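PDB 4LMG: iron-regulated transcriptional activator AFT2 from Saccharomyces cerevisiae, which activates the iron regulon when iron is scarce, binding the 5'-CACCC-3' iron-responsive element of target promoters. Local coordinates for residues I7-V12 and V90-N95; Q32-V37 and F48-V53; A72-I77 and I96-L101. All blocks are in the same frame, centred on the assembly; numbering follows the deposited sequence.

Overall arrangement
The modelled chain starts with strand 7-8, which contact 1 lays along the edge of strand 87-93, closing a loop of 77 residues. Nested inside that loop, contact 2 ties the start of strand 36-42 to the end of strand 45-50 and, with Cys50, supplies one of the four ligands of the bound zinc ion. After contact 2 closes, contact 3 opens at 72-77 and ends at 96-101, bringing the other three together. Contacts 1 and 3 cross, since their segments alternate, and Met93 N to Arg76 O probably bonds strands 87-93 and 76-82 between them. All three contacts reach the same antiparallel sheet, contact 3 through strand 76-82 with a loop against it, and the zinc ion joins contacts 2 and 3.

Contact 1 (I7-V12 and V90-N95); sequences IHLDPV and VVVMNN. With nucleotides of chain H.
The amide of Val92 donates to Ile7 O at 2.7 Å, in the shortest of three backbone bonds that hold the two segments together. Ile7 N returns a bond to Val92 O, which makes these residues an antiparallel hydrogen-bonded pair, and Leu9 N reaches Val90 O at 2.8 Å. Beyond that last bond a water continues the ladder, accepting from Val90 N and donating to Leu9 O at 3.0 Å. His8 and Val91 form the non-hydrogen-bonded pair between, and their side chains lie alongside each other: Val91 CG2 sits over one face of the imidazole, 3.7 Å from its centroid, a CH-pi contact displaced toward the CD2 rim. With CG1 anti to the backbone N (chi1 -175°), CG2 stands anti to the carbonyl carbon and comes against the ring face. On the face that carries Ile7 and Val92, Leu9 spreads its two methyls over two valines, CD1 against Val92 CG2 at 3.5 Å and CD2 against Val90 CG1 at 3.8 Å. Val12, after the cis peptide before Pro11, adds CG1 against Val90 CG2. Backbone bonds of Val91 with Arg78 and Met93 with Arg76 join strand 87-93 to strand 76-82; strand 7-8 is outermost in this chain's antiparallel sheet, in a WRKY-GCM1 fold.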
loop_
_atom_site.group_PDB
_atom_site.type_symbol
_atom_site.label_atom_id
_atom_site.label_comp_id
_atom_site.label_asym_id
_atom_site.label_seq_id
_atom_site.Cartn_x
_atom_site.Cartn_y
_atom_site.Cartn_z
ATOM N N ILE A 7 10.037 18.234 18.841
ATOM C CA ILE A 7 11.486 18.403 18.854
ATOM C C ILE A 7 12.076 18.459 17.449
ATOM O O ILE A 7 11.987 17.495 16.690
ATOM C CB ILE A 7 12.170 17.266 19.630
ATOM C CG1 ILE A 7 11.561 17.132 21.027
ATOM C CG2 ILE A 7 13.670 17.503 19.707
ATOM C CD1 ILE A 7 12.084 15.954 21.810
ATOM N N HIS A 8 12.680 19.592 17.107
ATOM C CA HIS A 8 13.335 19.744 15.813
ATOM C C HIS A 8 14.735 19.148 15.845
ATOM O O HIS A 8 15.490 19.371 16.788
ATOM C CB HIS A 8 13.402 21.218 15.407
ATOM C CG HIS A 8 12.074 21.803 15.040
ATOM N ND1 HIS A 8 11.110 22.105 15.978
ATOM C CD2 HIS A 8 11.549 22.139 13.839
ATOM C CE1 HIS A 8 10.049 22.605 15.369
ATOM N NE2 HIS A 8 10.289 22.634 14.069
ATOM N N LEU A 9 15.074 18.386 14.810
ATOM C CA LEU A 9 16.384 17.754 14.717
ATOM C C LEU A 9 17.379 18.631 13.965
ATOM O O LEU A 9 17.047 19.218 12.937
ATOM C CB LEU A 9 16.272 16.386 14.039
ATOM C CG LEU A 9 16.088 15.171 14.950
ATOM C CD1 LEU A 9 15.025 15.429 16.004
ATOM C CD2 LEU A 9 15.755 13.933 14.130
ATOM N N ASP A 10 18.597 18.714 14.491
ATOM C CA ASP A 10 19.666 19.485 13.866
ATOM C C ASP A 10 21.027 18.863 14.158
ATOM O O ASP A 10 21.262 18.364 15.259
ATOM C CB ASP A 10 19.644 20.936 14.356
ATOM C CG ASP A 10 18.551 21.754 13.702
ATOM O OD1 ASP A 10 18.303 21.561 12.493
ATOM O OD2 ASP A 10 17.940 22.592 14.398
ATOM N N PRO A 11 21.928 18.887 13.166
ATOM C CA PRO A 11 21.645 19.436 11.838
ATOM C C PRO A 11 21.015 18.386 10.930
ATOM O O PRO A 11 21.128 17.190 11.203
ATOM C CB PRO A 11 23.035 19.796 11.321
ATOM C CG PRO A 11 23.919 18.765 11.936
ATOM C CD PRO A 11 23.333 18.463 13.296
ATOM N N VAL A 12 20.358 18.832 9.866
ATOM C CA VAL A 12 19.746 17.918 8.911
ATOM C C VAL A 12 20.481 17.972 7.577
ATOM O O VAL A 12 20.613 19.040 6.981
ATOM C CB VAL A 12 18.259 18.252 8.688
ATOM C CG1 VAL A 12 17.642 17.287 7.690
ATOM C CG2 VAL A 12 17.506 18.215 10.007
ATOM N N VAL A 90 13.178 18.167 10.013
ATOM C CA VAL A 90 12.756 16.933 10.652
ATOM C C VAL A 90 12.341 17.190 12.092
ATOM O O VAL A 90 13.101 17.760 12.878
ATOM C CB VAL A 90 13.867 15.871 10.616
ATOM C CG1 VAL A 90 13.366 14.560 11.198
ATOM C CG2 VAL A 90 14.361 15.673 9.191
ATOM N N VAL A 91 11.127 16.773 12.432
ATOM C CA VAL A 91 10.603 16.983 13.771
ATOM C C VAL A 91 10.130 15.677 14.397
ATOM O O VAL A 91 9.502 14.850 13.732
ATOM C CB VAL A 91 9.432 17.982 13.761
ATOM C CG1 VAL A 91 8.982 18.282 15.182
ATOM C CG2 VAL A 91 9.834 19.263 13.044
ATOM N N VAL A 92 10.441 15.498 15.675
ATOM C CA VAL A 92 9.957 14.353 16.431
ATOM C C VAL A 92 8.745 14.763 17.262
ATOM O O VAL A 92 8.773 15.777 17.959
ATOM C CB VAL A 92 11.039 13.796 17.374
ATOM C CG1 VAL A 92 10.468 12.681 18.231
ATOM C CG2 VAL A 92 12.241 13.307 16.579
ATOM N N MET A 93 7.683 13.968 17.182
ATOM C CA MET A 93 6.452 14.237 17.915
ATOM C C MET A 93 6.146 13.087 18.871
ATOM O O MET A 93 6.625 11.970 18.679
ATOM C CB MET A 93 5.292 14.421 16.939
ATOM C CG MET A 93 5.594 15.374 15.794
ATOM S SD MET A 93 4.316 15.373 14.524
ATOM C CE MET A 93 4.980 16.584 13.383
ATOM N N ASN A 94 5.339 13.364 19.893
ATOM C CA ASN A 94 4.972 12.355 20.883
ATOM C C ASN A 94 6.128 11.420 21.204
ATOM O O ASN A 94 6.097 10.238 20.866
ATOM C CB ASN A 94 3.763 11.546 20.410
ATOM C CG ASN A 94 2.478 12.348 20.442
ATOM O OD1 ASN A 94 1.853 12.584 19.407
ATOM N ND2 ASN A 94 2.074 12.771 21.634
ATOM N N ASN A 95 7.150 11.958 21.861
ATOM C CA ASN A 95 8.355 11.196 22.155
ATOM C C ASN A 95 8.108 10.014 23.093
ATOM O O ASN A 95 9.043 9.312 23.478
ATOM C CB ASN A 95 9.432 12.116 22.728
ATOM C CG ASN A 95 10.787 11.452 22.785
ATOM O OD1 ASN A 95 11.334 11.219 23.862
ATOM N ND2 ASN A 95 11.331 11.127 21.620
ATOM O "O5'" DA H 1 1.515 16.001 11.526
ATOM C "C5'" DA H 1 1.515 14.765 12.237
ATOM C "C4'" DA H 1 1.403 13.586 11.285
ATOM O "O4'" DA H 1 1.552 12.351 12.026
ATOM C "C3'" DA H 1 0.063 13.442 10.581
ATOM O "O3'" DA H 1 0.218 12.670 9.395
ATOM C "C2'" DA H 1 -0.761 12.695 11.624
ATOM C "C1'" DA H 1 0.278 11.789 12.280
ATOM N N9 DA H 1 0.119 11.672 13.727
ATOM C C8 DA H 1 0.549 12.556 14.678
ATOM N N7 DA H 1 0.267 12.193 15.906
ATOM C C5 DA H 1 -0.393 10.985 15.750
ATOM C C6 DA H 1 -0.953 10.084 16.677
ATOM N N6 DA H 1 -0.930 10.280 18.001
ATOM N N1 DA H 1 -1.540 8.971 16.189
ATOM C C2 DA H 1 -1.560 8.779 14.864
ATOM N N3 DA H 1 -1.068 9.550 13.896
ATOM C C4 DA H 1 -0.493 10.648 14.412
HETATM O O HOH W 1 14.746 20.182 11.272
#

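Contact 2 (Q32-V37 and F48-V53); sequences QGIDIV and FKCRSV. With ZN (zinc ion), chain I; nucleotides of chain G.
The beta hairpin of strands 36-42 and 45-50 belongs to the WRKY-GCM1 DNA-binding fold, and at its open end it borders both the zinc site and the DNA backbone. Val37 and Lys49 form an antiparallel hydrogen-bonded pair, with Val37 N to Lys49 O at 2.7 Å and Lys49 N to Val37 O at 2.9 Å. Ile36 and Cys50 follow as a non-hydrogen-bonded pair, with diverging side chains: Ile36 CD1 approaches the Phe48 ring, next to Leu25 of helix 21-29, while Cys50 SG binds the zinc ion at 2.3 Å. His97, His99 and Cys73 complete that site. Past the pair, Arg51 N donates to Asp35 O, and the two side chains repeat the link as a salt bridge. NE meets OD2 at 2.8 Å almost straight, in the guanidinium plane but from above the carboxylate plane; NH2 makes a longer, bent bond to OD1 on its syn side. The planes are 62° apart, so the two-nitrogen grip is twisted rather than flat. NH2 also forms a salt bridge with Asp111, so that it is shared by two acids, Asp35 and Asp111. A bend at chi3 (-49°) swings the guanidinium toward Asp35, and Val37 CG1 lies over one of its faces, toward the rim, 3.5 Å from NH1. Just beyond Arg51 the chain meets the phosphates of DNA chain G: Ser52 N donates to OP1 of DG9 at 2.8 Å, and Ser52 OG donates to OP1 of DT8 at 2.7 Å.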
loop_
_atom_site.group_PDB
_atom_site.type_symbol
_atom_site.label_atom_id
_atom_site.label_comp_id
_atom_site.label_asym_id
_atom_site.label_seq_id
_atom_site.Cartn_x
_atom_site.Cartn_y
_atom_site.Cartn_z
ATOM N N GLN A 32 18.742 3.274 19.462
ATOM C CA GLN A 32 17.864 3.607 20.581
ATOM C C GLN A 32 16.767 2.560 20.782
ATOM O O GLN A 32 15.835 2.766 21.560
ATOM C CB GLN A 32 17.230 4.980 20.360
ATOM C CG GLN A 32 18.229 6.097 20.118
ATOM C CD GLN A 32 18.973 6.499 21.375
ATOM O OE1 GLN A 32 18.364 6.832 22.392
ATOM N NE2 GLN A 32 20.301 6.469 21.312
ATOM N N GLY A 33 16.875 1.441 20.075
ATOM C CA GLY A 33 15.867 0.398 20.160
ATOM C C GLY A 33 14.570 0.826 19.497
ATOM O O GLY A 33 13.487 0.355 19.850
ATOM N N ILE A 34 14.686 1.730 18.532
ATOM C CA ILE A 34 13.523 2.241 17.819
ATOM C C ILE A 34 13.574 1.829 16.357
ATOM O O ILE A 34 14.531 2.143 15.647
ATOM C CB ILE A 34 13.424 3.773 17.926
ATOM C CG1 ILE A 34 13.245 4.185 19.388
ATOM C CG2 ILE A 34 12.269 4.294 17.079
ATOM C CD1 ILE A 34 13.279 5.680 19.618
ATOM N N ASP A 35 12.535 1.119 15.923
ATOM C CA ASP A 35 12.458 0.570 14.575
ATOM C C ASP A 35 11.474 1.390 13.742
ATOM O O ASP A 35 10.263 1.206 13.843
ATOM C CB ASP A 35 12.001 -0.891 14.644
ATOM C CG ASP A 35 12.097 -1.607 13.308
ATOM O OD1 ASP A 35 12.321 -0.940 12.275
ATOM O OD2 ASP A 35 11.942 -2.846 13.292
ATOM N N ILE A 36 11.995 2.293 12.920
ATOM C CA ILE A 36 11.142 3.214 12.175
ATOM C C ILE A 36 10.600 2.619 10.878
ATOM O O ILE A 36 11.323 1.966 10.126
ATOM C CB ILE A 36 11.879 4.522 11.829
ATOM C CG1 ILE A 36 13.081 4.229 10.931
ATOM C CG2 ILE A 36 12.306 5.256 13.096
ATOM C CD1 ILE A 36 13.643 5.448 10.251
ATOM N N VAL A 37 9.317 2.853 10.624
ATOM C CA VAL A 37 8.725 2.532 9.330
ATOM C C VAL A 37 8.053 3.773 8.751
ATOM O O VAL A 37 7.793 4.739 9.471
ATOM C CB VAL A 37 7.699 1.384 9.428
ATOM C CG1 VAL A 37 8.391 0.083 9.802
ATOM C CG2 VAL A 37 6.607 1.723 10.432
ATOM N N PHE A 48 7.099 9.056 9.653
ATOM C CA PHE A 48 7.623 7.801 10.164
ATOM C C PHE A 48 6.968 7.446 11.489
ATOM O O PHE A 48 6.497 8.323 12.214
ATOM C CB PHE A 48 9.137 7.901 10.363
ATOM C CG PHE A 48 9.895 8.266 9.120
ATOM C CD1 PHE A 48 10.059 9.591 8.756
ATOM C CD2 PHE A 48 10.455 7.283 8.322
ATOM C CE1 PHE A 48 10.763 9.929 7.618
ATOM C CE2 PHE A 48 11.158 7.614 7.184
ATOM C CZ PHE A 48 11.314 8.939 6.831
ATOM N N LYS A 49 6.942 6.155 11.799
ATOM C CA LYS A 49 6.482 5.690 13.102
ATOM C C LYS A 49 7.159 4.373 13.460
ATOM O O LYS A 49 7.921 3.822 12.665
ATOM C CB LYS A 49 4.962 5.530 13.116
ATOM C CG LYS A 49 4.435 4.498 12.134
ATOM C CD LYS A 49 2.923 4.428 12.198
ATOM C CE LYS A 49 2.365 3.454 11.176
ATOM N NZ LYS A 49 0.881 3.546 11.110
ATOM N N CYS A 50 6.884 3.871 14.659
ATOM C CA CYS A 50 7.444 2.593 15.081
ATOM C C CYS A 50 6.782 1.453 14.330
ATOM O O CYS A 50 5.561 1.431 14.176
ATOM C CB CYS A 50 7.269 2.386 16.587
ATOM S SG CYS A 50 8.366 3.381 17.619
ATOM N N ARG A 51 7.588 0.510 13.857
ATOM C CA ARG A 51 7.040 -0.692 13.252
ATOM C C ARG A 51 6.003 -1.289 14.191
ATOM O O ARG A 51 6.192 -1.308 15.410
ATOM C CB ARG A 51 8.130 -1.723 12.972
ATOM C CG ARG A 51 7.606 -2.976 12.289
ATOM C CD ARG A 51 8.701 -4.002 12.099
ATOM N NE ARG A 51 9.890 -3.399 11.513
ATOM C CZ ARG A 51 10.026 -3.112 10.224
ATOM N NH1 ARG A 51 9.041 -3.373 9.373
ATOM N NH2 ARG A 51 11.149 -2.561 9.786
ATOM N N SER A 52 4.904 -1.766 13.620
ATOM C CA SER A 52 3.841 -2.369 14.403
ATOM C C SER A 52 4.221 -3.802 14.766
ATOM O O SER A 52 4.436 -4.640 13.886
ATOM C CB SER A 52 2.529 -2.341 13.614
ATOM O OG SER A 52 1.430 -2.720 14.423
ATOM N N VAL A 53 4.317 -4.076 16.062
ATOM C CA VAL A 53 4.640 -5.418 16.539
ATOM C C VAL A 53 3.552 -5.954 17.465
ATOM O O VAL A 53 2.827 -6.886 17.116
ATOM C CB VAL A 53 5.992 -5.446 17.276
ATOM C CG1 VAL A 53 6.245 -6.826 17.867
ATOM C CG2 VAL A 53 7.119 -5.046 16.335
HETATM ZN ZN ZN I . 7.202 3.409 19.581
ATOM P P DG G 9 3.771 -1.241 9.689
ATOM O OP1 DG G 9 4.466 -1.871 10.830
ATOM O OP2 DG G 9 2.962 -0.021 9.923
ATOM O "O5'" DG G 9 4.838 -0.934 8.543
ATOM C "C5'" DG G 9 5.563 -2.035 8.008
ATOM C "C4'" DG G 9 5.893 -1.818 6.543
ATOM O "O4'" DG G 9 4.730 -2.098 5.718
ATOM C "C3'" DG G 9 6.318 -0.406 6.172
ATOM O "O3'" DG G 9 7.227 -0.509 5.086
ATOM C "C2'" DG G 9 4.994 0.239 5.763
ATOM C "C1'" DG G 9 4.292 -0.923 5.061
ATOM N N9 DG G 9 2.830 -0.928 5.132
ATOM C C8 DG G 9 2.046 -0.724 6.241
ATOM N N7 DG G 9 0.766 -0.806 5.999
ATOM C C5 DG G 9 0.693 -1.097 4.643
ATOM C C6 DG G 9 -0.434 -1.304 3.812
ATOM O O6 DG G 9 -1.635 -1.273 4.119
ATOM N N1 DG G 9 -0.065 -1.571 2.496
ATOM C C2 DG G 9 1.234 -1.632 2.046
ATOM N N2 DG G 9 1.400 -1.902 0.743
ATOM N N3 DG G 9 2.300 -1.440 2.814
ATOM C C4 DG G 9 1.954 -1.177 4.097
ATOM P P DT G 8 -0.499 -5.017 12.791
ATOM O OP1 DT G 8 0.498 -5.231 13.864
ATOM O OP2 DT G 8 -1.710 -4.211 13.058
ATOM O "O5'" DT G 8 0.225 -4.373 11.521
ATOM C "C5'" DT G 8 1.346 -5.028 10.953
ATOM C "C4'" DT G 8 1.748 -4.344 9.662
ATOM O "O4'" DT G 8 0.875 -4.757 8.579
ATOM C "C3'" DT G 8 1.682 -2.821 9.691
ATOM O "O3'" DT G 8 2.821 -2.345 9.013
ATOM C "C2'" DT G 8 0.417 -2.521 8.890
ATOM C "C1'" DT G 8 0.541 -3.607 7.832
ATOM N N1 DT G 8 -0.685 -3.901 7.030
ATOM C C2 DT G 8 -0.520 -4.272 5.717
ATOM O O2 DT G 8 0.574 -4.358 5.189
ATOM N N3 DT G 8 -1.683 -4.536 5.040
ATOM C C4 DT G 8 -2.968 -4.469 5.539
ATOM O O4 DT G 8 -3.951 -4.722 4.850
ATOM C C5 DT G 8 -3.071 -4.077 6.921
ATOM C C7 DT G 8 -4.421 -3.972 7.563
ATOM C C6 DT G 8 -1.942 -3.817 7.596
ATOM P P DC G 10 8.229 0.697 4.750
ATOM O OP1 DC G 10 9.376 0.140 4.004
ATOM O OP2 DC G 10 8.470 1.453 5.999
ATOM O "O5'" DC G 10 7.372 1.630 3.767
ATOM C "C5'" DC G 10 7.144 1.223 2.425
ATOM C "C4'" DC G 10 6.071 2.070 1.756
ATOM O "O4'" DC G 10 4.750 1.633 2.178
ATOM C "C3'" DC G 10 6.130 3.578 2.044
ATOM O "O3'" DC G 10 6.087 4.311 0.834
ATOM C "C2'" DC G 10 4.839 3.834 2.818
ATOM C "C1'" DC G 10 3.948 2.793 2.154
ATOM N N1 DC G 10 2.648 2.556 2.840
ATOM C C2 DC G 10 1.535 2.208 2.068
ATOM O O2 DC G 10 1.662 2.099 0.841
ATOM N N3 DC G 10 0.349 1.998 2.686
ATOM C C4 DC G 10 0.243 2.122 4.007
ATOM N N4 DC G 10 -0.959 1.899 4.556
ATOM C C5 DC G 10 1.367 2.480 4.816
ATOM C C6 DC G 10 2.536 2.686 4.195
#

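Contact 3 (A72-I77 and I96-L101). With ZN (zinc ion), chain I; nucleotides of chain H.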
loop_
_atom_site.group_PDB
_atom_site.type_symbol
_atom_site.label_atom_id
_atom_site.label_comp_id
_atom_site.label_asym_id
_atom_site.label_seq_id
_atom_site.Cartn_x
_atom_site.Cartn_y
_atom_site.Cartn_z
ATOM N N ALA A 72 -1.081 0.551 20.160
ATOM C CA ALA A 72 -0.545 1.438 19.133
ATOM C C ALA A 72 0.351 2.513 19.741
ATOM O O ALA A 72 -0.010 3.152 20.729
ATOM C CB ALA A 72 -1.674 2.073 18.342
ATOM N N CYS A 73 1.523 2.707 19.142
ATOM C CA CYS A 73 2.485 3.681 19.639
ATOM C C CYS A 73 2.308 5.037 18.966
ATOM O O CYS A 73 2.237 5.119 17.741
ATOM C CB CYS A 73 3.910 3.175 19.430
ATOM S SG CYS A 73 5.169 4.280 20.081
ATOM N N PRO A 74 2.250 6.109 19.771
ATOM C CA PRO A 74 1.994 7.478 19.310
ATOM C C PRO A 74 3.224 8.159 18.710
ATOM O O PRO A 74 3.079 9.159 18.007
ATOM C CB PRO A 74 1.581 8.194 20.597
ATOM C CG PRO A 74 2.351 7.488 21.661
ATOM C CD PRO A 74 2.405 6.041 21.237
ATOM N N PHE A 75 4.410 7.629 18.995
ATOM C CA PHE A 75 5.658 8.188 18.479
ATOM C C PHE A 75 5.566 8.486 16.984
ATOM O O PHE A 75 5.111 7.648 16.203
ATOM C CB PHE A 75 6.816 7.227 18.752
ATOM C CG PHE A 75 8.154 7.726 18.275
ATOM C CD1 PHE A 75 8.670 7.314 17.058
ATOM C CD2 PHE A 75 8.904 8.594 19.055
ATOM C CE1 PHE A 75 9.908 7.764 16.622
ATOM C CE2 PHE A 75 10.138 9.047 18.625
ATOM C CZ PHE A 75 10.640 8.632 17.407
ATOM N N ARG A 76 5.995 9.682 16.592
ATOM C CA ARG A 76 5.952 10.086 15.190
ATOM C C ARG A 76 7.147 10.946 14.799
ATOM O O ARG A 76 7.568 11.824 15.550
ATOM C CB ARG A 76 4.660 10.849 14.882
ATOM C CG ARG A 76 3.405 9.995 14.838
ATOM C CD ARG A 76 3.525 8.885 13.808
ATOM N NE ARG A 76 2.267 8.163 13.635
ATOM C CZ ARG A 76 1.801 7.257 14.490
ATOM N NH1 ARG A 76 2.485 6.960 15.588
ATOM N NH2 ARG A 76 0.648 6.648 14.248
ATOM N N ILE A 77 7.689 10.687 13.617
ATOM C CA ILE A 77 8.702 11.558 13.038
ATOM C C ILE A 77 8.179 12.105 11.716
ATOM O O ILE A 77 7.683 11.354 10.876
ATOM C CB ILE A 77 10.025 10.821 12.796
ATOM C CG1 ILE A 77 10.565 10.244 14.106
ATOM C CG2 ILE A 77 11.048 11.758 12.174
ATOM C CD1 ILE A 77 11.905 9.568 13.960
ATOM N N ILE A 96 6.845 9.798 23.449
ATOM C CA ILE A 96 6.470 8.714 24.347
ATOM C C ILE A 96 6.127 7.450 23.571
ATOM O O ILE A 96 5.467 7.510 22.534
ATOM C CB ILE A 96 5.256 9.099 25.206
ATOM C CG1 ILE A 96 5.486 10.455 25.879
ATOM C CG2 ILE A 96 4.966 8.018 26.237
ATOM C CD1 ILE A 96 4.290 10.962 26.654
ATOM N N HIS A 97 6.576 6.307 24.076
ATOM C CA HIS A 97 6.278 5.026 23.445
ATOM C C HIS A 97 5.347 4.183 24.308
ATOM O O HIS A 97 5.324 4.321 25.531
ATOM C CB HIS A 97 7.566 4.252 23.159
ATOM C CG HIS A 97 8.446 4.900 22.137
ATOM N ND1 HIS A 97 8.383 4.588 20.797
ATOM C CD2 HIS A 97 9.414 5.838 22.261
ATOM C CE1 HIS A 97 9.274 5.309 20.139
ATOM N NE2 HIS A 97 9.913 6.074 21.004
ATOM N N SER A 98 4.583 3.310 23.662
ATOM C CA SER A 98 3.652 2.435 24.361
ATOM C C SER A 98 4.240 1.037 24.482
ATOM O O SER A 98 3.517 0.064 24.698
ATOM C CB SER A 98 2.329 2.360 23.602
ATOM O OG SER A 98 2.507 1.730 22.345
ATOM N N HIS A 99 5.558 0.944 24.337
ATOM C CA HIS A 99 6.225 -0.347 24.280
ATOM C C HIS A 99 7.685 -0.217 24.677
ATOM O O HIS A 99 8.242 0.881 24.682
ATOM C CB HIS A 99 6.132 -0.913 22.864
ATOM C CG HIS A 99 6.726 -0.018 21.822
ATOM N ND1 HIS A 99 8.029 -0.140 21.389
ATOM C CD2 HIS A 99 6.199 1.027 21.142
ATOM C CE1 HIS A 99 8.276 0.785 20.479
ATOM N NE2 HIS A 99 7.182 1.508 20.312
ATOM N N GLU A 100 8.305 -1.346 25.001
ATOM C CA GLU A 100 9.709 -1.358 25.378
ATOM C C GLU A 100 10.592 -1.215 24.146
ATOM O O GLU A 100 10.241 -1.676 23.059
ATOM C CB GLU A 100 10.051 -2.644 26.132
ATOM C CG GLU A 100 9.227 -2.852 27.391
ATOM C CD GLU A 100 9.558 -4.152 28.101
ATOM O OE1 GLU A 100 10.558 -4.800 27.723
ATOM O OE2 GLU A 100 8.816 -4.525 29.035
ATOM N N LEU A 101 11.736 -0.566 24.322
ATOM C CA LEU A 101 12.677 -0.370 23.230
ATOM C C LEU A 101 13.826 -1.364 23.352
ATOM O O LEU A 101 14.714 -1.204 24.192
ATOM C CB LEU A 101 13.211 1.064 23.238
ATOM C CG LEU A 101 12.157 2.172 23.284
ATOM C CD1 LEU A 101 12.811 3.538 23.139
ATOM C CD2 LEU A 101 11.105 1.966 22.205
HETATM ZN ZN ZN I . 7.202 3.409 19.581
ATOM O "O5'" DA H 1 1.515 16.001 11.526
ATOM C "C5'" DA H 1 1.515 14.765 12.237
ATOM C "C4'" DA H 1 1.403 13.586 11.285
ATOM O "O4'" DA H 1 1.552 12.351 12.026
ATOM C "C3'" DA H 1 0.063 13.442 10.581
ATOM O "O3'" DA H 1 0.218 12.670 9.395
ATOM C "C2'" DA H 1 -0.761 12.695 11.624
ATOM C "C1'" DA H 1 0.278 11.789 12.280
ATOM N N9 DA H 1 0.119 11.672 13.727
ATOM C C8 DA H 1 0.549 12.556 14.678
ATOM N N7 DA H 1 0.267 12.193 15.906
ATOM C C5 DA H 1 -0.393 10.985 15.750
ATOM C C6 DA H 1 -0.953 10.084 16.677
ATOM N N6 DA H 1 -0.930 10.280 18.001
ATOM N N1 DA H 1 -1.540 8.971 16.189
ATOM C C2 DA H 1 -1.560 8.779 14.864
ATOM N N3 DA H 1 -1.068 9.550 13.896
ATOM C C4 DA H 1 -0.493 10.648 14.412
#
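Phe75 lays its ring against the imidazole of His97 in an offset stack, with centroids 4.5 Å apart and planes inclined by 23°. The overlap is eccentric: His97 CE1 comes over the Phe75 face, 3.3 Å from CG, and NE2 lies near CD2. His97 turns its other nitrogen to the metal, ND1 binding the zinc ion at 2.1 Å, so the phenyl ring backs a zinc ligand. His99 binds through NE2 at 2.0 Å, and its ND1 donates to Glu100 O, a bond that would limit rotation of the imidazole. Cys73 SG supplies a third ligand at 2.3 Å; with chi1 at -177°, the sulfur extends opposite its own backbone N toward the two histidines and lies at the edge of the His99 ring. A weak bond from Phe75 N also reaches this sulfur. Cys50 provides the fourth ligand, giving a Cys2His2 site. Farther out, Pro74 CG packs against Ile96 O at 3.2 Å, and Ser98 OG makes a weak bond to Ala72 O. Arg76 NH1 donates to both Cys73 O and Phe75 O, tying its guanidinium to the loop before strand 76-82, while DA1 of chain H lies over one guanidinium face. That strand runs between strands 45-50 and 87-93; just before it Phe75 touches Cys50 and Val92, and within it Ile77 rests on helix 21-29, while the zinc-binding loop 96-101 leads to helix 103-106.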